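PDB 6GSZ: alpha-L-rhamnosidase from Aspergillus terreus, which probably removes terminal non-reducing alpha-L-rhamnose residues from alpha-L-rhamnosides by hydrolysis. Local coordinates for residues S609-M612 with L613-S617. Numbering follows the deposited sequence.
With NAG (2-acetamido-2-deoxy-beta-D-glucopyranose), chain C.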
loop_
_atom_site.group_PDB
_atom_site.type_symbol
_atom_site.label_atom_id
_atom_site.label_comp_id
_atom_site.label_asym_id
_atom_site.label_seq_id
_atom_site.Cartn_x
_atom_site.Cartn_y
_atom_site.Cartn_z
ATOM N N SER A 609 -0.473 7.044 -21.871
ATOM C CA SER A 609 0.844 7.311 -21.299
ATOM C C SER A 609 1.542 8.513 -21.951
ATOM O O SER A 609 2.279 9.249 -21.282
ATOM C CB SER A 609 1.696 6.074 -21.395
ATOM O OG SER A 609 1.468 5.220 -20.278
ATOM N N THR A 610 1.369 8.646 -23.279
ATOM C CA THR A 610 1.991 9.760 -23.974
ATOM C C THR A 610 1.408 11.095 -23.486
ATOM O O THR A 610 2.166 12.074 -23.295
ATOM C CB THR A 610 1.865 9.589 -25.508
ATOM O OG1 THR A 610 2.369 8.286 -25.851
ATOM C CG2 THR A 610 2.595 10.674 -26.274
ATOM N N ASP A 611 0.084 11.088 -23.257
ATOM C CA ASP A 611 -0.632 12.262 -22.765
ATOM C C ASP A 611 -0.159 12.607 -21.335
ATOM O O ASP A 611 0.219 13.753 -21.009
ATOM C CB ASP A 611 -2.115 11.953 -22.767
ATOM C CG ASP A 611 -3.037 13.118 -22.490
ATOM O OD1 ASP A 611 -2.720 14.227 -22.925
ATOM O OD2 ASP A 611 -4.102 12.864 -21.897
ATOM N N MET A 612 -0.081 11.566 -20.481
ATOM C CA MET A 612 0.378 11.773 -19.110
ATOM C C MET A 612 1.813 12.299 -19.116
ATOM O O MET A 612 2.159 13.206 -18.312
ATOM C CB MET A 612 0.309 10.503 -18.261
ATOM C CG MET A 612 -1.107 10.114 -17.829
ATOM S SD MET A 612 -1.124 8.718 -16.694
ATOM C CE MET A 612 -0.618 7.333 -17.712
ATOM N N LEU A 613 2.657 11.748 -19.991
ATOM C CA LEU A 613 4.062 12.172 -20.027
ATOM C C LEU A 613 4.190 13.639 -20.523
ATOM O O LEU A 613 5.009 14.381 -20.004
ATOM C CB LEU A 613 4.892 11.179 -20.856
ATOM C CG LEU A 613 6.402 11.473 -20.900
ATOM C CD1 LEU A 613 7.027 11.458 -19.497
ATOM C CD2 LEU A 613 7.067 10.458 -21.814
ATOM N N ALA A 614 3.381 14.038 -21.510
ATOM C CA ALA A 614 3.313 15.442 -21.937
ATOM C C ALA A 614 2.975 16.322 -20.730
ATOM O O ALA A 614 3.624 17.339 -20.514
ATOM C CB ALA A 614 2.304 15.635 -23.044
ATOM N N ASN A 615 1.947 15.922 -19.969
ATOM C CA ASN A 615 1.437 16.715 -18.869
ATOM C C ASN A 615 2.456 16.788 -17.734
ATOM O O ASN A 615 2.674 17.858 -17.154
ATOM C CB ASN A 615 0.061 16.235 -18.430
ATOM C CG ASN A 615 -0.994 16.565 -19.465
ATOM O OD1 ASN A 615 -0.685 16.996 -20.600
ATOM N ND2 ASN A 615 -2.239 16.346 -19.094
ATOM N N ILE A 616 3.102 15.648 -17.436
ATOM C CA ILE A 616 4.151 15.648 -16.405
ATOM C C ILE A 616 5.303 16.556 -16.837
ATOM O O ILE A 616 5.860 17.315 -16.031
ATOM C CB ILE A 616 4.643 14.201 -16.149
ATOM C CG1 ILE A 616 3.566 13.363 -15.472
ATOM C CG2 ILE A 616 5.942 14.230 -15.388
ATOM C CD1 ILE A 616 3.902 11.874 -15.589
ATOM N N SER A 617 5.651 16.475 -18.138
ATOM C CA SER A 617 6.718 17.324 -18.679
ATOM C C SER A 617 6.365 18.807 -18.443
ATOM O O SER A 617 7.206 19.564 -18.004
ATOM C CB SER A 617 6.964 17.016 -20.168
ATOM O OG SER A 617 7.386 15.667 -20.324
HETATM C C1 NAG C . -3.311 16.585 -20.021
HETATM C C2 NAG C . -4.572 15.874 -19.565
HETATM C C3 NAG C . -5.724 16.173 -20.538
HETATM C C4 NAG C . -5.855 17.668 -20.743
HETATM C C5 NAG C . -4.511 18.275 -21.125
HETATM C C6 NAG C . -4.559 19.794 -21.264
HETATM C C7 NAG C . -4.545 13.755 -18.359
HETATM C C8 NAG C . -4.236 12.288 -18.469
HETATM N N2 NAG C . -4.333 14.467 -19.462
HETATM O O3 NAG C . -6.931 15.635 -19.997
HETATM O O4 NAG C . -6.764 17.850 -21.848
HETATM O O5 NAG C . -3.561 17.953 -20.098
HETATM O O6 NAG C . -4.964 20.427 -20.023
HETATM O O7 NAG C . -4.924 14.258 -17.324
#
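The i to i+4 hydrogen bonds of an alpha-helix carry Ser609–Met612 into Leu613–Ser617, as in Ile616 N to Met612 O at 2.8 Å and Asn615 N to Asp611 O at 3.0 Å. One turn apart, Asp611 and Asn615 engage the same sugar, Asn615 covalently through ND2 to NAG C1 and Asp611 by a hydrogen bond. Asp611 swings CG anti to the backbone N (chi1 -171°), which brings its carboxylate alongside the acetamido group; OD2 accepts NAG N2-H at 2.9 Å, with an N-H...O angle of 156°. An acid suits this place because it offers the amide N-H an acceptor, and the bond would restrict rotation of the sugar about its linkage. The glycan rides on helix 598-619 of the six-hairpin glycosidase domain, an (alpha/alpha)6 barrel. Apolar side chains fill the seams between helices: Met612, whose CG lies 3.9 Å from NAG C8, reaches Trp536 of helix 530-542, where Ile616 also packs, and Leu613 meets Tyr552 and Val559 of helix 545-562. Small Ala614 fits against Tyr629 of helix 623-644. Leu613 O accepts both Ser617 N and Ser617 OG (2.7 Å) on opposite faces of its carbonyl plane; serine is short enough to bend back so, and its hydroxyl also bonds Tyr552 OH.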